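Local structure of fatty acid synthase 1, isoform A (Drosophila melanogaster, 6FN6) at residues 63-68 with 98-103; 139-144 with 180-185; 190-195 with 247-252; 572-577 with 617-622. The protein probably carries out de novo synthesis of long-chain saturated fatty acids from acetyl-CoA and malonyl-CoA with NADPH, this chain holding its dehydratase, enoylreductase and ketoreductase region. One frame throughout, in Å; residues are numbered along the deposited sequence.

Contact 1: 63-68 with 98-103; sequences LVFHRA and LAVSGK
Val64 and Ser101 form an antiparallel hydrogen-bonded pair and Phe65 and Val100 the adjoining non-hydrogen-bonded pair, in strands whose directions differ by 172°. Val64 N to Ser101 O (2.8 Å) and Ser101 N to Val64 O (3.1 Å) close the pair, and a third backbone bond, His66 N to Ala99 O, carries the contact past the end of the first strand. There the His66 ring turns back across the neighbouring strand and is held on several sides. His66 NE2 lies 2.9 Å from Ser101 OG in a nearly straight hydrogen bond (168°), which the serine reaches with OG set between its backbone N and carbonyl carbon (chi1 76°). Leu98 CD2 sits over the middle of one face, 3.6 Å from the centroid of the His66 ring, a CH-pi contact. Val64 CG1 covers the opposite face nearer the rim, and Ala99 O lies at the edge. Packing on both faces and the bond at NE2 probably limit rotation of the imidazole. On the other side of the sheet Phe65 CD1 meets Val100 CG2 at 3.6 Å, the two side chains running the same way. Arg67 passes Leu98 O to reach its salt-bridge partner Glu94. Ala99 and Val100 form a classic beta bulge against Ile92 of strand 89-93. Helix 34-48, the central helix of the N-terminal hotdog fold, packs on Leu63, Phe65 and Val100, while strand 191-201 flanks strand 58-65.

Contact 2: 139-144 with 180-185; sequences RLRGYD and FSILSK
Arg141 reaches across to the last turn of helix 170-183, the long helix of the C-terminal hotdog fold, and points its guanidinium at three backbone carbonyls. All three bonds are weak: Arg141 NH1 to Ile182 O at 3.1 Å with an angle of 122°, and Arg141 NH2 to Leu183 O at 3.4 Å and to Lys185 O at 3.5 Å. Leu183 O lies near the guanidinium plane. A positive charge beside carbonyls at this end of a helix is probably favourable, and the firmer partner of the arginine, Glu137, forms a salt bridge with NE from one turn back in helix 131-141. The extended chain from CG to NE (chi2 -161°, chi3 -160°) spans the gap between the two helices. Just beyond Arg141 helix 131-141 ends in a Schellman motif, Gly142 taking positive phi, and the chain turns into the short strand bearing Tyr143. That side chain comes at Ile182 from the opposite direction, its outer end against the isoleucine's two methyls, while Leu183 packs on Val134 and Leu138 of helix 131-141. Tyr143 OH, hydrogen-bonded to Tyr191 O, lies 3.4 Å from both CG2 and CD1 of Ile182.

Contact 3: 190-195 with 247-252; sequences LYLPTR and NLAQRR
Strands 191-201 and 239-248 pair antiparallel through Tyr191 with Leu248 and Leu192 with Asn247, a backbone contact within the C-terminal hotdog fold of the dehydratase. Leu192 and Asn247 exchange both bonds, Leu192 N to Asn247 O and Asn247 N to Leu192 O, each 3.0 Å, and Ala249 N continues the pairing to Leu190 O. On one face Leu248 CD1 lies over the centre of the Tyr191 ring, 3.5 Å from its centroid and 13° off the normal, a CH-pi contact; Lys185 adds a cation-pi interaction to the same ring. The other face carries Leu192 and Asn247; Leu192 CD1 meets Ala249 CB at 3.6 Å, and Thr194 OG1 donates to Asn247 OD1 at 2.7 Å. That hydroxyl approaches well to the side of the amide C=O and tilted 32° from its plane. Arg251, bent at chi2 (-65°) and chi3, lays CD against Leu190 CD2 at 3.5 Å while its NE forms a salt bridge with Asp27. Leu190 and Leu192 pack on Ile26 of strand 24-26, close to the predicted catalytic His24. Thr194 also bonds to Phe65 of strand 58-65, so strand 191-201 joins the C-terminal hotdog to the N-terminal one.

Contact 4: 572-577 with 617-622; sequences VNALVK and MLTSGK
Ala574 and Thr619 meet methyl to methyl, and the flat groups of this contact are backbone peptides, since neither partner brings a ring, amide or guanidinium. The carbonyl of Thr619 ends near the Lys577 side chain, its oxygen 3.4 Å from Lys577 CB and 3.9 Å from Lys577 CG. The contact joins the end of strand 570-574 and the turn after it to the last turn of helix 613-620, in a part of the chain consistent with the substrate-binding portion of an enoylreductase of the medium-chain dehydrogenase type. Lys577 contributes the largest share of the buried surface: its aliphatic stem, extended beyond CG, runs past the end of the helix, with CD at 4.2 Å from Leu618 O, while the ammonium continues beyond it. At Thr619 the two branches have separate tasks. OG1, anti to the carbonyl carbon (chi1 -61°), bonds back to Asp615 O within the helix, which leaves CG2 to make the apolar contact. Packing widens from there, Ala574 touching Leu583 of strand 583-587 and Thr619 touching Phe880 of helix 876-885. The helix then stops at Gly621, which takes positive phi while its N still reaches Met617 O at 3.0 Å. At the heart of the contact, Thr619 CG2 lies 3.7 Å from Ala574 CB.

The contacts follow one another along the chain, each closing before the next opens. Contacts 1 to 3 belong to the dehydratase, contact 1 in its N-terminal hotdog and contacts 2 and 3 in the C-terminal one. Contacts 1 and 3, with centres about 14 Å apart, meet where strands 58-65 and 191-201 run side by side, so the two halves share a continuous run of strands. Contacts 2 and 3 lie closer, about 11 Å between centres, helix 170-183 leading into strand 191-201. All three come within about 10 Å, side chain to side chain, of the predicted catalytic residues His24 and Asp175. Contact 4 lies in the enoylreductase, its nearest atoms about 5 Å from contact 3, without touching it.

Contact 1: 63-68 with 98-103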
loop_
_atom_site.group_PDB
_atom_site.type_symbol
_atom_site.label_atom_id
_atom_site.label_comp_id
_atom_site.label_asym_id
_atom_site.label_seq_id
_atom_site.Cartn_x
_atom_site.Cartn_y
_atom_site.Cartn_z
ATOM N N LEU A 63 1.264 -6.093 14.556
ATOM C CA LEU A 63 0.420 -7.190 14.999
ATOM C C LEU A 63 -0.995 -7.009 14.476
ATOM O O LEU A 63 -1.595 -5.948 14.643
ATOM C CB LEU A 63 0.416 -7.284 16.525
ATOM C CG LEU A 63 1.682 -7.863 17.156
ATOM C CD1 LEU A 63 1.749 -7.531 18.630
ATOM C CD2 LEU A 63 1.720 -9.371 16.958
ATOM N N VAL A 64 -1.518 -8.049 13.838
ATOM C CA VAL A 64 -2.889 -8.040 13.350
ATOM C C VAL A 64 -3.617 -9.264 13.884
ATOM O O VAL A 64 -3.166 -10.395 13.708
ATOM C CB VAL A 64 -2.948 -8.002 11.811
ATOM C CG1 VAL A 64 -4.396 -7.950 11.336
ATOM C CG2 VAL A 64 -2.165 -6.819 11.270
ATOM N N PHE A 65 -4.750 -9.030 14.534
ATOM C CA PHE A 65 -5.582 -10.115 15.020
ATOM C C PHE A 65 -6.777 -10.258 14.079
ATOM O O PHE A 65 -7.771 -9.541 14.191
ATOM C CB PHE A 65 -6.002 -9.840 16.463
ATOM C CG PHE A 65 -4.837 -9.547 17.372
ATOM C CD1 PHE A 65 -4.097 -10.578 17.929
ATOM C CD2 PHE A 65 -4.463 -8.242 17.644
ATOM C CE1 PHE A 65 -3.014 -10.310 18.751
ATOM C CE2 PHE A 65 -3.384 -7.971 18.468
ATOM C CZ PHE A 65 -2.661 -9.006 19.020
ATOM N N HIS A 66 -6.651 -11.185 13.135
ATOM C CA HIS A 66 -7.572 -11.280 12.006
ATOM C C HIS A 66 -8.954 -11.804 12.383
ATOM O O HIS A 66 -9.950 -11.421 11.769
ATOM C CB HIS A 66 -6.960 -12.157 10.916
ATOM C CG HIS A 66 -5.675 -11.614 10.372
ATOM N ND1 HIS A 66 -5.625 -10.773 9.282
ATOM C CD2 HIS A 66 -4.393 -11.783 10.777
ATOM C CE1 HIS A 66 -4.367 -10.451 9.033
ATOM N NE2 HIS A 66 -3.601 -11.050 9.928
ATOM N N ARG A 67 -9.016 -12.690 13.372
ATOM C CA ARG A 67 -10.294 -13.231 13.814
ATOM C C ARG A 67 -10.185 -13.738 15.247
ATOM O O ARG A 67 -9.088 -14.004 15.740
ATOM C CB ARG A 67 -10.762 -14.362 12.894
ATOM C CG ARG A 67 -9.813 -15.550 12.800
ATOM C CD ARG A 67 -10.476 -16.707 12.063
ATOM N NE ARG A 67 -9.732 -17.958 12.177
ATOM C CZ ARG A 67 -9.716 -18.729 13.261
ATOM N NH1 ARG A 67 -10.403 -18.383 14.342
ATOM N NH2 ARG A 67 -9.013 -19.851 13.265
ATOM N N ALA A 68 -11.327 -13.884 15.906
ATOM C CA ALA A 68 -11.359 -14.381 17.273
ATOM C C ALA A 68 -11.300 -15.902 17.292
ATOM O O ALA A 68 -11.786 -16.562 16.373
ATOM C CB ALA A 68 -12.609 -13.891 17.989
ATOM N N LEU A 98 -5.936 -18.386 8.886
ATOM C CA LEU A 98 -5.065 -17.419 9.545
ATOM C C LEU A 98 -5.721 -16.812 10.780
ATOM O O LEU A 98 -6.887 -16.425 10.744
ATOM C CB LEU A 98 -4.676 -16.309 8.568
ATOM C CG LEU A 98 -3.844 -15.164 9.149
ATOM C CD1 LEU A 98 -2.505 -15.672 9.665
ATOM C CD2 LEU A 98 -3.644 -14.075 8.113
ATOM N N ALA A 99 -4.958 -16.726 11.867
ATOM C CA ALA A 99 -5.446 -16.137 13.111
ATOM C C ALA A 99 -4.741 -14.811 13.393
ATOM O O ALA A 99 -5.392 -13.776 13.557
ATOM C CB ALA A 99 -5.248 -17.104 14.274
ATOM N N VAL A 100 -3.413 -14.852 13.451
ATOM C CA VAL A 100 -2.616 -13.672 13.777
ATOM C C VAL A 100 -1.402 -13.560 12.866
ATOM O O VAL A 100 -0.835 -14.567 12.440
ATOM C CB VAL A 100 -2.176 -13.693 15.260
ATOM C CG1 VAL A 100 -1.231 -12.531 15.574
ATOM C CG2 VAL A 100 -3.380 -13.642 16.167
ATOM N N SER A 101 -1.015 -12.322 12.574
ATOM C CA SER A 101 0.176 -12.043 11.774
ATOM C C SER A 101 0.926 -10.854 12.366
ATOM O O SER A 101 0.345 -10.033 13.074
ATOM C CB SER A 101 -0.195 -11.757 10.316
ATOM O OG SER A 101 -0.746 -10.459 10.175
ATOM N N GLY A 102 2.216 -10.766 12.068
ATOM C CA GLY A 102 3.028 -9.659 12.534
ATOM C C GLY A 102 4.508 -9.889 12.310
ATOM O O GLY A 102 4.905 -10.798 11.578
ATOM N N LYS A 103 5.327 -9.069 12.957
ATOM C CA LYS A 103 6.776 -9.159 12.827
ATOM C C LYS A 103 7.408 -9.240 14.210
ATOM O O LYS A 103 6.923 -8.618 15.154
ATOM C CB LYS A 103 7.316 -7.950 12.056
ATOM C CG LYS A 103 8.833 -7.852 12.002
ATOM C CD LYS A 103 9.276 -6.611 11.242
ATOM C CE LYS A 103 10.780 -6.406 11.334
ATOM N NZ LYS A 103 11.229 -5.213 10.567
#

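Contact 2: 139-144 with 180-185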
loop_
_atom_site.group_PDB
_atom_site.type_symbol
_atom_site.label_atom_id
_atom_site.label_comp_id
_atom_site.label_asym_id
_atom_site.label_seq_id
_atom_site.Cartn_x
_atom_site.Cartn_y
_atom_site.Cartn_z
ATOM N N ARG A 139 -18.367 -5.518 32.754
ATOM C CA ARG A 139 -19.458 -6.485 32.628
ATOM C C ARG A 139 -20.596 -5.929 31.781
ATOM O O ARG A 139 -21.138 -6.622 30.922
ATOM C CB ARG A 139 -19.999 -6.886 34.003
ATOM C CG ARG A 139 -19.319 -8.105 34.616
ATOM C CD ARG A 139 -20.181 -8.743 35.700
ATOM N NE ARG A 139 -20.540 -7.800 36.758
ATOM C CZ ARG A 139 -19.787 -7.533 37.822
ATOM N NH1 ARG A 139 -18.612 -8.128 37.984
ATOM N NH2 ARG A 139 -20.209 -6.660 38.726
ATOM N N LEU A 140 -20.956 -4.676 32.028
ATOM C CA LEU A 140 -22.052 -4.048 31.303
ATOM C C LEU A 140 -21.740 -3.933 29.821
ATOM O O LEU A 140 -22.649 -3.861 28.992
ATOM C CB LEU A 140 -22.357 -2.663 31.876
ATOM C CG LEU A 140 -23.444 -2.615 32.950
ATOM C CD1 LEU A 140 -23.071 -3.461 34.158
ATOM C CD2 LEU A 140 -23.690 -1.175 33.355
ATOM N N ARG A 141 -20.454 -3.901 29.487
ATOM C CA ARG A 141 -20.040 -3.770 28.098
ATOM C C ARG A 141 -19.992 -5.109 27.367
ATOM O O ARG A 141 -19.985 -5.144 26.139
ATOM C CB ARG A 141 -18.676 -3.097 28.020
ATOM C CG ARG A 141 -18.633 -1.716 28.650
ATOM C CD ARG A 141 -17.435 -0.938 28.141
ATOM N NE ARG A 141 -17.067 0.179 29.002
ATOM C CZ ARG A 141 -16.148 1.088 28.688
ATOM N NH1 ARG A 141 -15.507 1.023 27.526
ATOM N NH2 ARG A 141 -15.872 2.072 29.533
ATOM N N GLY A 142 -19.967 -6.206 28.118
ATOM C CA GLY A 142 -19.925 -7.531 27.526
ATOM C C GLY A 142 -18.766 -8.394 27.990
ATOM O O GLY A 142 -18.776 -9.611 27.788
ATOM N N TYR A 143 -17.759 -7.773 28.599
ATOM C CA TYR A 143 -16.605 -8.508 29.101
ATOM C C TYR A 143 -16.948 -9.260 30.381
ATOM O O TYR A 143 -17.314 -8.651 31.387
ATOM C CB TYR A 143 -15.432 -7.567 29.373
ATOM C CG TYR A 143 -15.045 -6.682 28.214
ATOM C CD1 TYR A 143 -14.141 -7.117 27.253
ATOM C CD2 TYR A 143 -15.569 -5.405 28.089
ATOM C CE1 TYR A 143 -13.779 -6.307 26.193
ATOM C CE2 TYR A 143 -15.214 -4.587 27.035
ATOM C CZ TYR A 143 -14.317 -5.041 26.090
ATOM O OH TYR A 143 -13.967 -4.222 25.038
ATOM N N ASP A 144 -16.812 -10.581 30.347
ATOM C CA ASP A 144 -17.105 -11.411 31.510
ATOM C C ASP A 144 -15.826 -12.012 32.078
ATOM O O ASP A 144 -15.698 -13.229 32.186
ATOM C CB ASP A 144 -18.080 -12.520 31.126
ATOM C CG ASP A 144 -19.320 -11.986 30.436
ATOM O OD1 ASP A 144 -20.192 -11.422 31.130
ATOM O OD2 ASP A 144 -19.415 -12.117 29.196
ATOM N N PHE A 180 -7.332 -2.200 30.433
ATOM C CA PHE A 180 -7.149 -0.864 30.976
ATOM C C PHE A 180 -7.336 0.211 29.913
ATOM O O PHE A 180 -7.898 1.274 30.182
ATOM C CB PHE A 180 -5.764 -0.734 31.610
ATOM C CG PHE A 180 -5.535 0.585 32.274
ATOM C CD1 PHE A 180 -6.005 0.820 33.555
ATOM C CD2 PHE A 180 -4.859 1.594 31.616
ATOM C CE1 PHE A 180 -5.802 2.038 34.166
ATOM C CE2 PHE A 180 -4.651 2.812 32.220
ATOM C CZ PHE A 180 -5.122 3.036 33.497
ATOM N N SER A 181 -6.851 -0.065 28.709
ATOM C CA SER A 181 -6.977 0.868 27.595
ATOM C C SER A 181 -8.431 1.000 27.153
ATOM O O SER A 181 -8.858 2.057 26.692
ATOM C CB SER A 181 -6.113 0.409 26.423
ATOM O OG SER A 181 -6.150 1.343 25.359
ATOM N N ILE A 182 -9.188 -0.079 27.304
ATOM C CA ILE A 182 -10.580 -0.095 26.885
ATOM C C ILE A 182 -11.428 0.723 27.856
ATOM O O ILE A 182 -12.462 1.270 27.471
ATOM C CB ILE A 182 -11.095 -1.548 26.764
ATOM C CG1 ILE A 182 -10.442 -2.239 25.564
ATOM C CG2 ILE A 182 -12.614 -1.583 26.620
ATOM C CD1 ILE A 182 -10.589 -3.753 25.558
ATOM N N LEU A 183 -10.981 0.817 29.106
ATOM C CA LEU A 183 -11.696 1.590 30.121
ATOM C C LEU A 183 -11.839 3.048 29.713
ATOM O O LEU A 183 -12.899 3.648 29.876
ATOM C CB LEU A 183 -10.974 1.522 31.466
ATOM C CG LEU A 183 -11.351 0.447 32.483
ATOM C CD1 LEU A 183 -10.591 0.701 33.774
ATOM C CD2 LEU A 183 -12.849 0.400 32.747
ATOM N N SER A 184 -10.758 3.615 29.190
ATOM C CA SER A 184 -10.721 5.031 28.841
ATOM C C SER A 184 -11.671 5.368 27.689
ATOM O O SER A 184 -12.065 6.522 27.522
ATOM C CB SER A 184 -9.289 5.439 28.481
ATOM O OG SER A 184 -8.773 4.621 27.447
ATOM N N LYS A 185 -12.039 4.362 26.901
ATOM C CA LYS A 185 -12.951 4.575 25.783
ATOM C C LYS A 185 -14.320 5.023 26.283
ATOM O O LYS A 185 -14.872 4.446 27.218
ATOM C CB LYS A 185 -13.078 3.303 24.943
ATOM C CG LYS A 185 -11.860 3.020 24.078
ATOM C CD LYS A 185 -12.034 1.750 23.264
ATOM C CE LYS A 185 -10.970 1.628 22.182
ATOM N NZ LYS A 185 -11.167 2.619 21.088
#

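Contact 3: 190-195 with 247-252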
loop_
_atom_site.group_PDB
_atom_site.type_symbol
_atom_site.label_atom_id
_atom_site.label_comp_id
_atom_site.label_asym_id
_atom_site.label_seq_id
_atom_site.Cartn_x
_atom_site.Cartn_y
_atom_site.Cartn_z
ATOM N N LEU A 190 -18.801 -3.310 23.424
ATOM C CA LEU A 190 -17.789 -4.358 23.390
ATOM C C LEU A 190 -16.753 -4.082 22.301
ATOM O O LEU A 190 -17.084 -4.012 21.118
ATOM C CB LEU A 190 -18.440 -5.727 23.173
ATOM C CG LEU A 190 -17.504 -6.937 23.199
ATOM C CD1 LEU A 190 -16.829 -7.077 24.552
ATOM C CD2 LEU A 190 -18.262 -8.208 22.849
ATOM N N TYR A 191 -15.501 -3.920 22.722
ATOM C CA TYR A 191 -14.378 -3.731 21.808
ATOM C C TYR A 191 -13.413 -4.906 21.895
ATOM O O TYR A 191 -13.112 -5.386 22.990
ATOM C CB TYR A 191 -13.616 -2.446 22.136
ATOM C CG TYR A 191 -14.250 -1.168 21.640
ATOM C CD1 TYR A 191 -14.102 -0.765 20.319
ATOM C CD2 TYR A 191 -14.978 -0.352 22.496
ATOM C CE1 TYR A 191 -14.668 0.409 19.862
ATOM C CE2 TYR A 191 -15.549 0.824 22.048
ATOM C CZ TYR A 191 -15.390 1.200 20.730
ATOM O OH TYR A 191 -15.958 2.370 20.277
ATOM N N LEU A 192 -12.924 -5.355 20.745
ATOM C CA LEU A 192 -11.902 -6.397 20.695
ATOM C C LEU A 192 -10.686 -5.895 19.917
ATOM O O LEU A 192 -10.836 -5.177 18.928
ATOM C CB LEU A 192 -12.454 -7.672 20.057
ATOM C CG LEU A 192 -13.500 -8.448 20.859
ATOM C CD1 LEU A 192 -14.093 -9.559 20.017
ATOM C CD2 LEU A 192 -12.880 -9.025 22.123
ATOM N N PRO A 193 -9.472 -6.252 20.373
ATOM C CA PRO A 193 -8.263 -5.778 19.687
ATOM C C PRO A 193 -8.224 -6.138 18.207
ATOM O O PRO A 193 -8.583 -7.256 17.843
ATOM C CB PRO A 193 -7.133 -6.491 20.434
ATOM C CG PRO A 193 -7.685 -6.784 21.775
ATOM C CD PRO A 193 -9.142 -7.067 21.558
ATOM N N THR A 194 -7.779 -5.202 17.374
ATOM C CA THR A 194 -7.629 -5.444 15.940
ATOM C C THR A 194 -6.162 -5.401 15.546
ATOM O O THR A 194 -5.665 -6.290 14.853
ATOM C CB THR A 194 -8.403 -4.407 15.107
ATOM O OG1 THR A 194 -9.799 -4.494 15.407
ATOM C CG2 THR A 194 -8.192 -4.632 13.610
ATOM N N ARG A 195 -5.471 -4.363 16.001
ATOM C CA ARG A 195 -4.072 -4.168 15.651
ATOM C C ARG A 195 -3.269 -3.636 16.824
ATOM O O ARG A 195 -3.812 -3.006 17.732
ATOM C CB ARG A 195 -3.949 -3.201 14.470
ATOM C CG ARG A 195 -4.045 -3.862 13.108
ATOM C CD ARG A 195 -3.988 -2.836 11.987
ATOM N NE ARG A 195 -5.286 -2.202 11.754
ATOM C CZ ARG A 195 -5.524 -0.894 11.822
ATOM N NH1 ARG A 195 -4.557 -0.032 12.122
ATOM N NH2 ARG A 195 -6.747 -0.440 11.587
ATOM N N ASN A 247 -11.675 -2.735 17.425
ATOM C CA ASN A 247 -12.902 -2.605 16.651
ATOM C C ASN A 247 -14.093 -3.140 17.423
ATOM O O ASN A 247 -13.978 -4.091 18.195
ATOM C CB ASN A 247 -12.783 -3.330 15.311
ATOM C CG ASN A 247 -12.120 -2.482 14.254
ATOM O OD1 ASN A 247 -10.913 -2.244 14.298
ATOM N ND2 ASN A 247 -12.910 -2.012 13.297
ATOM N N LEU A 248 -15.239 -2.512 17.197
ATOM C CA LEU A 248 -16.483 -2.920 17.828
ATOM C C LEU A 248 -16.866 -4.312 17.341
ATOM O O LEU A 248 -16.853 -4.580 16.140
ATOM C CB LEU A 248 -17.582 -1.910 17.514
ATOM C CG LEU A 248 -18.578 -1.563 18.618
ATOM C CD1 LEU A 248 -17.863 -1.079 19.861
ATOM C CD2 LEU A 248 -19.523 -0.492 18.126
ATOM N N ALA A 249 -17.211 -5.194 18.273
ATOM C CA ALA A 249 -17.527 -6.579 17.936
ATOM C C ALA A 249 -19.027 -6.855 17.958
ATOM O O ALA A 249 -19.798 -6.118 18.571
ATOM C CB ALA A 249 -16.813 -7.523 18.892
ATOM N N GLN A 250 -19.428 -7.904 17.246
ATOM C CA GLN A 250 -20.819 -8.345 17.205
ATOM C C GLN A 250 -21.235 -8.979 18.527
ATOM O O GLN A 250 -20.503 -9.793 19.093
ATOM C CB GLN A 250 -21.039 -9.350 16.072
ATOM C CG GLN A 250 -20.668 -8.845 14.689
ATOM C CD GLN A 250 -20.815 -9.918 13.625
ATOM O OE1 GLN A 250 -21.226 -11.042 13.915
ATOM N NE2 GLN A 250 -20.485 -9.575 12.386
ATOM N N ARG A 251 -22.414 -8.611 19.014
ATOM C CA ARG A 251 -22.955 -9.214 20.223
ATOM C C ARG A 251 -23.904 -10.341 19.836
ATOM O O ARG A 251 -24.763 -10.169 18.972
ATOM C CB ARG A 251 -23.681 -8.174 21.080
ATOM C CG ARG A 251 -22.794 -7.048 21.583
ATOM C CD ARG A 251 -21.730 -7.545 22.554
ATOM N NE ARG A 251 -22.307 -8.127 23.763
ATOM C CZ ARG A 251 -22.661 -7.430 24.840
ATOM N NH1 ARG A 251 -22.507 -6.112 24.868
ATOM N NH2 ARG A 251 -23.175 -8.052 25.892
ATOM N N ARG A 252 -23.742 -11.495 20.478
ATOM C CA ARG A 252 -24.558 -12.661 20.165
ATOM C C ARG A 252 -26.026 -12.296 20.342
ATOM O O ARG A 252 -26.365 -11.503 21.221
ATOM C CB ARG A 252 -24.202 -13.855 21.054
ATOM C CG ARG A 252 -22.733 -14.236 21.050
ATOM C CD ARG A 252 -22.428 -15.252 22.142
ATOM N NE ARG A 252 -23.041 -16.548 21.864
ATOM C CZ ARG A 252 -23.155 -17.530 22.751
ATOM N NH1 ARG A 252 -22.694 -17.376 23.986
ATOM N NH2 ARG A 252 -23.724 -18.674 22.399
#

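Contact 4: 572-577 with 617-622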
loop_
_atom_site.group_PDB
_atom_site.type_symbol
_atom_site.label_atom_id
_atom_site.label_comp_id
_atom_site.label_asym_id
_atom_site.label_seq_id
_atom_site.Cartn_x
_atom_site.Cartn_y
_atom_site.Cartn_z
ATOM N N VAL A 572 -37.557 6.304 12.193
ATOM C CA VAL A 572 -37.375 4.883 11.946
ATOM C C VAL A 572 -36.158 4.403 12.717
ATOM O O VAL A 572 -35.144 5.099 12.789
ATOM C CB VAL A 572 -37.244 4.589 10.440
ATOM C CG1 VAL A 572 -36.976 3.103 10.195
ATOM C CG2 VAL A 572 -38.500 5.034 9.707
ATOM N N ASN A 573 -36.264 3.213 13.295
ATOM C CA ASN A 573 -35.169 2.639 14.059
ATOM C C ASN A 573 -35.074 1.139 13.825
ATOM O O ASN A 573 -36.088 0.455 13.694
ATOM C CB ASN A 573 -35.359 2.922 15.549
ATOM C CG ASN A 573 -34.165 2.497 16.382
ATOM O OD1 ASN A 573 -33.046 2.391 15.878
ATOM N ND2 ASN A 573 -34.400 2.244 17.665
ATOM N N ALA A 574 -33.843 0.640 13.762
ATOM C CA ALA A 574 -33.595 -0.792 13.701
ATOM C C ALA A 574 -33.341 -1.302 15.113
ATOM O O ALA A 574 -32.267 -1.080 15.672
ATOM C CB ALA A 574 -32.415 -1.095 12.795
ATOM N N LEU A 575 -34.331 -1.974 15.689
ATOM C CA LEU A 575 -34.251 -2.404 17.082
ATOM C C LEU A 575 -33.158 -3.452 17.306
ATOM O O LEU A 575 -32.362 -3.337 18.239
ATOM C CB LEU A 575 -35.605 -2.956 17.525
ATOM C CG LEU A 575 -36.797 -2.026 17.272
ATOM C CD1 LEU A 575 -38.082 -2.624 17.829
ATOM C CD2 LEU A 575 -36.559 -0.631 17.847
ATOM N N VAL A 576 -33.118 -4.464 16.445
ATOM C CA VAL A 576 -32.057 -5.466 16.480
ATOM C C VAL A 576 -31.394 -5.470 15.104
ATOM O O VAL A 576 -32.044 -5.688 14.082
ATOM C CB VAL A 576 -32.584 -6.862 16.905
ATOM C CG1 VAL A 576 -33.453 -7.493 15.829
ATOM C CG2 VAL A 576 -31.418 -7.774 17.270
ATOM N N LYS A 577 -30.096 -5.200 15.091
ATOM C CA LYS A 577 -29.352 -5.021 13.850
ATOM C C LYS A 577 -29.398 -6.214 12.893
ATOM O O LYS A 577 -29.542 -6.029 11.686
ATOM C CB LYS A 577 -27.897 -4.696 14.187
ATOM C CG LYS A 577 -27.723 -3.304 14.772
ATOM C CD LYS A 577 -26.291 -3.030 15.193
ATOM C CE LYS A 577 -26.154 -1.626 15.762
ATOM N NZ LYS A 577 -24.861 -1.421 16.468
ATOM N N MET A 617 -25.713 -0.385 5.790
ATOM C CA MET A 617 -24.540 -0.931 6.463
ATOM C C MET A 617 -24.714 -0.855 7.974
ATOM O O MET A 617 -24.379 -1.797 8.692
ATOM C CB MET A 617 -23.273 -0.184 6.036
ATOM C CG MET A 617 -22.877 -0.405 4.582
ATOM S SD MET A 617 -22.563 -2.134 4.183
ATOM C CE MET A 617 -22.284 -2.032 2.416
ATOM N N LEU A 618 -25.235 0.268 8.456
ATOM C CA LEU A 618 -25.465 0.439 9.884
ATOM C C LEU A 618 -26.498 -0.560 10.389
ATOM O O LEU A 618 -26.287 -1.224 11.402
ATOM C CB LEU A 618 -25.925 1.863 10.190
ATOM C CG LEU A 618 -26.088 2.225 11.669
ATOM C CD1 LEU A 618 -24.848 1.881 12.486
ATOM C CD2 LEU A 618 -26.430 3.695 11.816
ATOM N N THR A 619 -27.615 -0.663 9.677
ATOM C CA THR A 619 -28.697 -1.553 10.078
ATOM C C THR A 619 -28.234 -3.007 10.074
ATOM O O THR A 619 -28.521 -3.757 11.005
ATOM C CB THR A 619 -29.924 -1.402 9.152
ATOM O OG1 THR A 619 -30.418 -0.060 9.224
ATOM C CG2 THR A 619 -31.040 -2.369 9.555
ATOM N N SER A 620 -27.514 -3.400 9.028
ATOM C CA SER A 620 -27.060 -4.780 8.889
ATOM C C SER A 620 -25.974 -5.130 9.903
ATOM O O SER A 620 -25.836 -6.287 10.301
ATOM C CB SER A 620 -26.540 -5.027 7.472
ATOM O OG SER A 620 -25.344 -4.306 7.232
ATOM N N GLY A 621 -25.203 -4.129 10.315
ATOM C CA GLY A 621 -24.146 -4.333 11.289
ATOM C C GLY A 621 -22.767 -4.460 10.671
ATOM O O GLY A 621 -21.770 -4.591 11.384
ATOM N N LYS A 622 -22.702 -4.419 9.344
ATOM C CA LYS A 622 -21.423 -4.472 8.648
ATOM C C LYS A 622 -20.586 -3.259 9.039
ATOM O O LYS A 622 -19.356 -3.325 9.074
ATOM C CB LYS A 622 -21.631 -4.530 7.133
ATOM C CG LYS A 622 -22.188 -5.863 6.644
ATOM C CD LYS A 622 -22.526 -5.836 5.157
ATOM C CE LYS A 622 -21.282 -5.744 4.279
ATOM N NZ LYS A 622 -20.414 -6.952 4.384
#